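Local coordinates for putative branched-chain-amino-acid aminotransferase (Thermotoga maritima MSB8, PDB 3CSW), which probably transfers the amino group of leucine, isoleucine and valine to 2-oxoglutarate, using pyridoxal 5'-phosphate as cofactor, at residues K58-L63 with L72-S77; E220-V223 with W227-F230; V153-E158 with Y163-L168. All blocks are in the same frame, centred on the assembly; numbering follows the deposited sequence.

Interaction 1 (K58-L63 with L72-S77). With PLP (pyridoxal-5'-phosphate), chain E.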
loop_
_atom_site.group_PDB
_atom_site.type_symbol
_atom_site.label_atom_id
_atom_site.label_comp_id
_atom_site.label_asym_id
_atom_site.label_seq_id
_atom_site.Cartn_x
_atom_site.Cartn_y
_atom_site.Cartn_z
ATOM N N LYS A 58 0.835 -28.735 -19.177
ATOM C CA LYS A 58 0.671 -27.718 -18.148
ATOM C C LYS A 58 1.619 -26.542 -18.349
ATOM O O LYS A 58 1.217 -25.389 -18.201
ATOM C CB LYS A 58 0.872 -28.324 -16.756
ATOM C CG LYS A 58 -0.256 -29.266 -16.374
ATOM C CD LYS A 58 -0.104 -29.856 -14.996
ATOM C CE LYS A 58 -1.376 -30.602 -14.603
ATOM N NZ LYS A 58 -1.138 -31.283 -13.279
ATOM N N HIS A 59 2.871 -26.843 -18.684
ATOM C CA HIS A 59 3.864 -25.808 -18.964
ATOM C C HIS A 59 3.562 -25.049 -20.249
ATOM O O HIS A 59 3.747 -23.851 -20.305
ATOM C CB HIS A 59 5.259 -26.415 -19.021
ATOM C CG HIS A 59 5.835 -26.704 -17.675
ATOM N ND1 HIS A 59 6.325 -25.711 -16.858
ATOM C CD2 HIS A 59 5.989 -27.862 -16.992
ATOM C CE1 HIS A 59 6.760 -26.247 -15.732
ATOM N NE2 HIS A 59 6.586 -27.551 -15.795
ATOM N N TYR A 60 3.104 -25.748 -21.279
ATOM C CA TYR A 60 2.690 -25.113 -22.531
ATOM C C TYR A 60 1.563 -24.093 -22.320
ATOM O O TYR A 60 1.589 -23.001 -22.879
ATOM C CB TYR A 60 2.231 -26.174 -23.540
ATOM C CG TYR A 60 1.872 -25.603 -24.896
ATOM C CD1 TYR A 60 2.859 -25.288 -25.829
ATOM C CD2 TYR A 60 0.551 -25.346 -25.230
ATOM C CE1 TYR A 60 2.534 -24.737 -27.067
ATOM C CE2 TYR A 60 0.204 -24.793 -26.465
ATOM C CZ TYR A 60 1.193 -24.492 -27.380
ATOM O OH TYR A 60 0.824 -23.960 -28.612
ATOM N N THR A 61 0.560 -24.447 -21.529
ATOM C CA THR A 61 -0.567 -23.523 -21.313
ATOM C C THR A 61 -0.144 -22.311 -20.471
ATOM O O THR A 61 -0.674 -21.222 -20.676
ATOM C CB THR A 61 -1.825 -24.237 -20.736
ATOM O OG1 THR A 61 -1.607 -24.577 -19.369
ATOM C CG2 THR A 61 -2.130 -25.518 -21.543
ATOM N N ARG A 62 0.795 -22.488 -19.540
ATOM C CA ARG A 62 1.330 -21.373 -18.740
ATOM C C ARG A 62 2.119 -20.440 -19.638
ATOM O O ARG A 62 2.072 -19.224 -19.475
ATOM C CB ARG A 62 2.266 -21.833 -17.610
ATOM C CG ARG A 62 1.699 -21.804 -16.193
ATOM C CD ARG A 62 2.730 -21.227 -15.196
ATOM N NE ARG A 62 3.992 -21.972 -15.179
ATOM C CZ ARG A 62 4.615 -22.418 -14.090
ATOM N NH1 ARG A 62 4.131 -22.203 -12.879
ATOM N NH2 ARG A 62 5.752 -23.077 -14.219
ATOM N N LEU A 63 2.872 -21.029 -20.571
ATOM C CA LEU A 63 3.656 -20.256 -21.536
ATOM C C LEU A 63 2.692 -19.402 -22.362
ATOM O O LEU A 63 2.896 -18.199 -22.513
ATOM C CB LEU A 63 4.508 -21.172 -22.431
ATOM C CG LEU A 63 5.570 -20.541 -23.356
ATOM C CD1 LEU A 63 6.725 -19.854 -22.588
ATOM C CD2 LEU A 63 6.153 -21.587 -24.298
ATOM N N LEU A 72 1.003 -11.460 -27.961
ATOM C CA LEU A 72 2.009 -12.116 -28.792
ATOM C C LEU A 72 1.527 -13.551 -28.779
ATOM O O LEU A 72 1.553 -14.195 -27.726
ATOM C CB LEU A 72 3.420 -11.999 -28.149
ATOM C CG LEU A 72 4.646 -12.876 -28.533
ATOM C CD1 LEU A 72 5.242 -12.537 -29.915
ATOM C CD2 LEU A 72 5.759 -12.786 -27.453
ATOM N N PRO A 73 1.033 -14.058 -29.921
ATOM C CA PRO A 73 0.572 -15.440 -29.856
ATOM C C PRO A 73 1.754 -16.402 -29.885
ATOM O O PRO A 73 2.873 -16.034 -30.281
ATOM C CB PRO A 73 -0.306 -15.590 -31.105
ATOM C CG PRO A 73 0.278 -14.633 -32.081
ATOM C CD PRO A 73 0.884 -13.488 -31.273
ATOM N N LEU A 74 1.492 -17.626 -29.453
ATOM C CA LEU A 74 2.515 -18.647 -29.393
ATOM C C LEU A 74 2.697 -19.179 -30.815
ATOM O O LEU A 74 1.718 -19.465 -31.506
ATOM C CB LEU A 74 2.088 -19.745 -28.415
ATOM C CG LEU A 74 3.185 -20.339 -27.543
ATOM C CD1 LEU A 74 2.552 -21.143 -26.427
ATOM C CD2 LEU A 74 4.150 -21.184 -28.373
ATOM N N SER A 75 3.946 -19.275 -31.262
ATOM C CA SER A 75 4.242 -19.762 -32.619
ATOM C C SER A 75 4.096 -21.281 -32.722
ATOM O O SER A 75 3.514 -21.784 -33.679
ATOM C CB SER A 75 5.662 -19.352 -33.041
ATOM O OG SER A 75 6.651 -19.901 -32.176
ATOM N N LEU A 76 4.635 -21.990 -31.727
ATOM C CA LEU A 76 4.620 -23.454 -31.685
ATOM C C LEU A 76 3.272 -24.045 -31.281
ATOM O O LEU A 76 2.576 -23.517 -30.411
ATOM C CB LEU A 76 5.688 -23.982 -30.705
ATOM C CG LEU A 76 7.048 -24.351 -31.306
ATOM C CD1 LEU A 76 7.960 -24.922 -30.243
ATOM C CD2 LEU A 76 6.905 -25.334 -32.441
ATOM N N SER A 77 2.921 -25.164 -31.900
ATOM C CA SER A 77 1.756 -25.927 -31.471
ATOM C C SER A 77 2.198 -26.790 -30.286
ATOM O O SER A 77 3.401 -26.957 -30.035
ATOM C CB SER A 77 1.210 -26.790 -32.608
ATOM O OG SER A 77 2.099 -27.851 -32.926
HETATM N N1 PLP E . 7.795 -19.178 -7.936
HETATM C C2 PLP E . 8.605 -18.521 -8.857
HETATM C C2A PLP E . 8.835 -17.055 -8.658
HETATM C C3 PLP E . 9.181 -19.238 -9.928
HETATM O O3 PLP E . 10.052 -18.629 -10.800
HETATM C C4 PLP E . 8.924 -20.625 -10.058
HETATM C C4A PLP E . 9.575 -21.426 -11.151
HETATM O O4A PLP E . 10.736 -21.853 -11.005
HETATM C C5 PLP E . 8.107 -21.267 -9.111
HETATM C C6 PLP E . 7.544 -20.530 -8.067
HETATM C C5A PLP E . 7.983 -22.773 -9.066
HETATM O O4P PLP E . 7.013 -23.215 -10.005
HETATM P P PLP E . 7.039 -24.711 -10.655
HETATM O O1P PLP E . 6.060 -24.776 -11.845
HETATM O O2P PLP E . 6.625 -25.712 -9.614
HETATM O O3P PLP E . 8.478 -24.940 -11.096
#
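Y60 of helix 56-68 makes the polar link to the following loop: its hydroxyl OH donates to the carbonyl O of L76 in a short bond of 2.5 Å. The acceptor lies in the plane of the phenol ring, at its edge, and the C=O...donor angle is 144°, with the donor tilted slightly from the carbonyl plane. With CG anti to the backbone N (chi1 -176°), the ring reaches across to L74 and the L76 carbonyl.

Apolar contact is made mainly by one methyl. L74 CD1 sits over a face of the Y60 ring, 4.0 Å from its centroid and 29° off the normal, a CH-pi contact, and also lies 4.2 Å from L63 CD2. This ties the helix to the loop that joins it to helix 78-89 in this class-IV aminotransferase; S77 is the N-cap of the second helix, its OG bonded to E80 N.

On another side of the helix, R62 reaches the cofactor phosphate. E44 forms a salt bridge with R62 NE, which would help to set the guanidinium. R62 NH2 donates to PLP O1P at 2.9 Å, and R62 NH1 adds a weak bond to the same oxygen, which lies near the guanidinium plane at its edge.

Interaction 2 (E220-V223 with W227-F230)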
loop_
_atom_site.group_PDB
_atom_site.type_symbol
_atom_site.label_atom_id
_atom_site.label_comp_id
_atom_site.label_asym_id
_atom_site.label_seq_id
_atom_site.Cartn_x
_atom_site.Cartn_y
_atom_site.Cartn_z
ATOM N N GLU A 220 -4.897 -26.118 3.453
ATOM C CA GLU A 220 -5.462 -24.770 3.444
ATOM C C GLU A 220 -4.635 -23.882 2.514
ATOM O O GLU A 220 -3.432 -23.707 2.749
ATOM C CB GLU A 220 -5.395 -24.133 4.840
ATOM C CG GLU A 220 -6.110 -24.919 5.918
ATOM C CD GLU A 220 -6.036 -24.285 7.318
ATOM O OE1 GLU A 220 -5.630 -23.093 7.451
ATOM O OE2 GLU A 220 -6.395 -25.003 8.287
ATOM N N GLU A 221 -5.279 -23.357 1.472
ATOM C CA GLU A 221 -4.729 -22.343 0.605
ATOM C C GLU A 221 -5.340 -21.041 1.084
ATOM O O GLU A 221 -6.530 -20.823 0.923
ATOM C CB GLU A 221 -5.067 -22.582 -0.874
ATOM C CG GLU A 221 -4.564 -23.906 -1.430
ATOM C CD GLU A 221 -4.978 -24.130 -2.881
ATOM O OE1 GLU A 221 -4.611 -23.303 -3.764
ATOM O OE2 GLU A 221 -5.651 -25.151 -3.143
ATOM N N ARG A 222 -4.525 -20.191 1.697
ATOM C CA ARG A 222 -5.021 -18.932 2.275
ATOM C C ARG A 222 -3.903 -17.902 2.372
ATOM O O ARG A 222 -2.774 -18.164 2.007
ATOM C CB ARG A 222 -5.612 -19.189 3.662
ATOM C CG ARG A 222 -4.666 -19.893 4.615
ATOM C CD ARG A 222 -5.197 -19.794 6.022
ATOM N NE ARG A 222 -4.350 -20.449 7.020
ATOM C CZ ARG A 222 -3.355 -19.864 7.687
ATOM N NH1 ARG A 222 -2.989 -18.606 7.450
ATOM N NH2 ARG A 222 -2.699 -20.565 8.581
ATOM N N VAL A 223 -4.229 -16.721 2.848
ATOM C CA VAL A 223 -3.218 -15.739 3.169
ATOM C C VAL A 223 -2.442 -16.257 4.401
ATOM O O VAL A 223 -3.039 -16.608 5.413
ATOM C CB VAL A 223 -3.834 -14.344 3.443
ATOM C CG1 VAL A 223 -2.766 -13.356 3.977
ATOM C CG2 VAL A 223 -4.501 -13.811 2.171
ATOM N N TRP A 227 5.107 -14.204 10.112
ATOM C CA TRP A 227 5.368 -14.754 11.458
ATOM C C TRP A 227 4.879 -16.209 11.700
ATOM O O TRP A 227 5.381 -16.897 12.582
ATOM C CB TRP A 227 4.835 -13.805 12.525
ATOM C CG TRP A 227 3.354 -13.562 12.507
ATOM C CD1 TRP A 227 2.389 -14.281 13.171
ATOM C CD2 TRP A 227 2.668 -12.499 11.838
ATOM N NE1 TRP A 227 1.145 -13.746 12.920
ATOM C CE2 TRP A 227 1.287 -12.649 12.113
ATOM C CE3 TRP A 227 3.082 -11.430 11.033
ATOM C CZ2 TRP A 227 0.322 -11.756 11.622
ATOM C CZ3 TRP A 227 2.118 -10.551 10.527
ATOM C CH2 TRP A 227 0.757 -10.717 10.828
ATOM N N GLU A 228 3.928 -16.680 10.890
ATOM C CA GLU A 228 3.479 -18.068 10.937
ATOM C C GLU A 228 4.586 -19.041 10.523
ATOM O O GLU A 228 4.596 -20.165 10.970
ATOM C CB GLU A 228 2.245 -18.314 10.055
ATOM C CG GLU A 228 1.029 -17.464 10.380
ATOM C CD GLU A 228 -0.209 -17.917 9.608
ATOM O OE1 GLU A 228 -0.624 -19.069 9.791
ATOM O OE2 GLU A 228 -0.780 -17.123 8.846
ATOM N N LEU A 229 5.488 -18.627 9.648
ATOM C CA LEU A 229 6.629 -19.469 9.278
ATOM C C LEU A 229 7.511 -19.702 10.522
ATOM O O LEU A 229 8.071 -20.780 10.716
ATOM C CB LEU A 229 7.457 -18.819 8.169
ATOM C CG LEU A 229 6.825 -18.594 6.788
ATOM C CD1 LEU A 229 7.832 -17.907 5.832
ATOM C CD2 LEU A 229 6.286 -19.888 6.171
ATOM N N PHE A 230 7.617 -18.688 11.368
ATOM C CA PHE A 230 8.466 -18.774 12.561
ATOM C C PHE A 230 7.807 -19.560 13.688
ATOM O O PHE A 230 8.466 -19.915 14.659
ATOM C CB PHE A 230 8.923 -17.387 13.013
ATOM C CG PHE A 230 9.893 -16.736 12.055
ATOM C CD1 PHE A 230 9.439 -16.046 10.941
ATOM C CD2 PHE A 230 11.265 -16.807 12.270
ATOM C CE1 PHE A 230 10.336 -15.451 10.029
ATOM C CE2 PHE A 230 12.170 -16.202 11.365
ATOM C CZ PHE A 230 11.702 -15.527 10.252
#
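A salt-bridge network of E220, R222 and E228 spans the connection between strand 219-222 and the short, weakly bonded helix 226-230. Across the contact R222 grips the E228 carboxylate end-on with two nitrogens, one to each oxygen: NH2 donates to OE1 at 2.8 Å and NH1 to OE2 at 3.0 Å. Both bonds are nearly straight, the second with 171° at the hydrogen, and each oxygen uses its syn lone pair. The guanidinium and carboxylate planes are only 5° apart, nearly coplanar, which suits a bidentate, end-on pair; a further NH1 to OE1 bond is weak.

The two side chains come from opposite directions. R222 CG stands between its own backbone N and carbonyl carbon (chi1 54°), and the chain then runs extended to NE, bringing the guanidinium across to the helix. E228 is likewise extended beyond CG, which lets two backbones whose nearest CA atoms, those of V223 and E228, are 10.5 Å apart be joined through side chains.

Further bonds fix the rotation of the arginine. R222 NE donates to E220 OE1 at 3.0 Å, in the guanidinium plane and nearly along the C-O axis of the acceptor. R222 NH1 also reaches V223 O at 2.9 Å, tilted from that plane. The cation thus lies between two carboxylates, which would be expected to stabilise its charge, while E228 OE2 also accepts from W225 N, just before helix 226-230.

Strand 219-222 is an outermost strand of a mixed sheet within this chain and pairs with 189-193. The E228 side chain touches L184 of strand 181-186 in the same sheet, while W227 packs on L168 of a second subunit.

Interaction 3 (V153-E158 with Y163-L168)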
loop_
_atom_site.group_PDB
_atom_site.type_symbol
_atom_site.label_atom_id
_atom_site.label_comp_id
_atom_site.label_asym_id
_atom_site.label_seq_id
_atom_site.Cartn_x
_atom_site.Cartn_y
_atom_site.Cartn_z
ATOM N N VAL A 153 14.555 -11.066 -10.419
ATOM C CA VAL A 153 15.973 -10.809 -10.764
ATOM C C VAL A 153 16.747 -10.317 -9.525
ATOM O O VAL A 153 17.804 -10.857 -9.183
ATOM C CB VAL A 153 16.123 -9.813 -11.973
ATOM C CG1 VAL A 153 17.598 -9.325 -12.154
ATOM C CG2 VAL A 153 15.608 -10.458 -13.246
ATOM N N LEU A 154 16.218 -9.319 -8.827
ATOM C CA LEU A 154 16.915 -8.799 -7.647
ATOM C C LEU A 154 16.966 -9.805 -6.492
ATOM O O LEU A 154 17.975 -9.915 -5.810
ATOM C CB LEU A 154 16.325 -7.450 -7.211
ATOM C CG LEU A 154 16.466 -6.322 -8.243
ATOM C CD1 LEU A 154 15.806 -5.011 -7.742
ATOM C CD2 LEU A 154 17.939 -6.102 -8.545
ATOM N N ALA A 155 15.904 -10.578 -6.302
ATOM C CA ALA A 155 15.862 -11.551 -5.196
ATOM C C ALA A 155 16.823 -12.720 -5.399
ATOM O O ALA A 155 17.471 -13.168 -4.449
ATOM C CB ALA A 155 14.404 -12.067 -4.961
ATOM N N ARG A 156 16.919 -13.227 -6.619
ATOM C CA ARG A 156 17.862 -14.299 -6.906
ATOM C C ARG A 156 19.306 -13.893 -6.681
ATOM O O ARG A 156 20.112 -14.741 -6.341
ATOM C CB ARG A 156 17.710 -14.830 -8.328
ATOM C CG ARG A 156 16.398 -15.500 -8.511
ATOM C CD ARG A 156 16.402 -16.524 -9.563
ATOM N NE ARG A 156 15.060 -17.063 -9.698
ATOM C CZ ARG A 156 14.589 -17.653 -10.789
ATOM N NH1 ARG A 156 15.361 -17.833 -11.840
ATOM N NH2 ARG A 156 13.336 -18.073 -10.832
ATOM N N ARG A 157 19.625 -12.613 -6.847
ATOM C CA ARG A 157 20.975 -12.127 -6.580
ATOM C C ARG A 157 21.327 -12.106 -5.089
ATOM O O ARG A 157 22.483 -11.904 -4.728
ATOM C CB ARG A 157 21.184 -10.737 -7.187
ATOM C CG ARG A 157 21.155 -10.746 -8.715
ATOM C CD ARG A 157 21.336 -9.353 -9.297
ATOM N NE ARG A 157 22.683 -8.817 -9.119
ATOM C CZ ARG A 157 23.714 -9.070 -9.920
ATOM N NH1 ARG A 157 23.578 -9.853 -10.976
ATOM N NH2 ARG A 157 24.895 -8.532 -9.651
ATOM N N GLU A 158 20.322 -12.299 -4.240
ATOM C CA GLU A 158 20.501 -12.405 -2.789
ATOM C C GLU A 158 20.813 -13.816 -2.307
ATOM O O GLU A 158 21.115 -14.004 -1.148
ATOM C CB GLU A 158 19.235 -11.942 -2.064
ATOM C CG GLU A 158 18.895 -10.480 -2.249
ATOM C CD GLU A 158 17.630 -10.083 -1.482
ATOM O OE1 GLU A 158 16.801 -10.963 -1.193
ATOM O OE2 GLU A 158 17.464 -8.890 -1.192
ATOM N N TYR A 163 19.643 -21.525 0.147
ATOM C CA TYR A 163 19.144 -22.210 -1.026
ATOM C C TYR A 163 18.204 -21.349 -1.884
ATOM O O TYR A 163 18.269 -21.360 -3.095
ATOM C CB TYR A 163 18.391 -23.445 -0.533
ATOM C CG TYR A 163 17.891 -24.343 -1.607
ATOM C CD1 TYR A 163 18.737 -25.296 -2.186
ATOM C CD2 TYR A 163 16.561 -24.302 -2.013
ATOM C CE1 TYR A 163 18.267 -26.174 -3.159
ATOM C CE2 TYR A 163 16.081 -25.177 -2.999
ATOM C CZ TYR A 163 16.936 -26.100 -3.572
ATOM O OH TYR A 163 16.459 -26.965 -4.546
ATOM N N ASP A 164 17.267 -20.678 -1.237
ATOM C CA ASP A 164 16.370 -19.731 -1.891
ATOM C C ASP A 164 16.032 -18.656 -0.858
ATOM O O ASP A 164 16.244 -18.852 0.331
ATOM C CB ASP A 164 15.109 -20.452 -2.405
ATOM C CG ASP A 164 14.336 -19.647 -3.463
ATOM O OD1 ASP A 164 14.787 -18.549 -3.839
ATOM O OD2 ASP A 164 13.262 -20.111 -3.922
ATOM N N VAL A 165 15.560 -17.504 -1.325
ATOM C CA VAL A 165 15.066 -16.421 -0.470
ATOM C C VAL A 165 13.524 -16.359 -0.581
ATOM O O VAL A 165 12.962 -16.659 -1.625
ATOM C CB VAL A 165 15.708 -15.048 -0.808
ATOM C CG1 VAL A 165 17.207 -15.050 -0.447
ATOM C CG2 VAL A 165 15.475 -14.645 -2.284
ATOM N N ILE A 166 12.857 -16.006 0.522
ATOM C CA ILE A 166 11.405 -15.912 0.584
ATOM C C ILE A 166 10.936 -14.454 0.378
ATOM O O ILE A 166 11.247 -13.566 1.176
ATOM C CB ILE A 166 10.891 -16.470 1.936
ATOM C CG1 ILE A 166 11.498 -17.865 2.228
ATOM C CG2 ILE A 166 9.387 -16.481 1.995
ATOM C CD1 ILE A 166 11.415 -18.914 1.124
ATOM N N LEU A 167 10.226 -14.224 -0.725
ATOM C CA LEU A 167 9.604 -12.936 -1.016
ATOM C C LEU A 167 8.253 -12.844 -0.315
ATOM O O LEU A 167 7.397 -13.728 -0.467
ATOM C CB LEU A 167 9.417 -12.696 -2.524
ATOM C CG LEU A 167 10.624 -12.442 -3.433
ATOM C CD1 LEU A 167 11.291 -13.756 -3.797
ATOM C CD2 LEU A 167 10.260 -11.611 -4.684
ATOM N N LEU A 168 8.116 -11.802 0.506
ATOM C CA LEU A 168 6.869 -11.426 1.109
ATOM C C LEU A 168 6.210 -10.418 0.179
ATOM O O LEU A 168 6.889 -9.739 -0.602
ATOM C CB LEU A 168 7.089 -10.756 2.476
ATOM C CG LEU A 168 8.003 -11.468 3.477
ATOM C CD1 LEU A 168 8.052 -10.693 4.757
ATOM C CD2 LEU A 168 7.572 -12.889 3.683
#
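A155 and V165 form the centre of an apolar contact between helix 150-156 and strand 164-168, and their CA atoms, 6.8 Å apart, are the nearest across it. A155 CB points at the strand and meets two side chains: L167 CD1 at 3.7 Å and V165 CG2 at 3.9 Å. The small methyl therefore sits against branches of two residues that are two positions apart on the strand. With CG beside its backbone N (chi1 -70°), L167 brings CD1 against A155 CB.

V165 also touches polar groups of the helix end. Its CG2, placed between the backbone N and the carbonyl carbon, is 3.3 Å from A155 O, a close carbon-oxygen approach. That same carbonyl accepts from E158 N at 3.0 Å within the segment. The other methyl, V165 CG1, lies 4.0 Å from E158 CB, and the two side chains cross at about a right angle. Beyond this point the glutamate runs extended, and its OE1, which also lies near the V165 methyls, is hydrogen-bonded to S130 OG just after strand 125-129.

Polar bonding along the strand is separate. D164 OD1 accepts from V165 N at 2.8 Å, the donor lying above the carboxylate plane and the angle at the hydrogen only 131°; S178 OG bonds to the same oxygen.

The contact closes a beta-alpha-beta unit made of strand 125-129, helix 150-156 and strand 164-168. Strand 164-168 lies between the parallel strand 125-129 and the antiparallel strand 174-177, with the helix packed against V165 and L167, while the first bond of I166 turns away from the helix and its side chain touches strand 234-239.

Along the chain the contacts follow one another without interleaving: interaction 1 first, then interaction 3, then interaction 2. Interactions 1 and 2 have centres 32 Å apart, and interactions 1 and 3 have centres 27 Å apart; in both pairs they lie on opposite sides of the chain's centre. Interactions 2 and 3 are closer, with centres 19 Å and nearest atoms about 4 Å apart, yet they do not touch. Their strands, 219-222 and 164-168, belong to two different mixed sheets. R62 of interaction 1 and R156 of interaction 3 both line the cofactor pocket, drawn from contacts on opposite sides of the chain's centre, whereas interaction 2 lies away from that site.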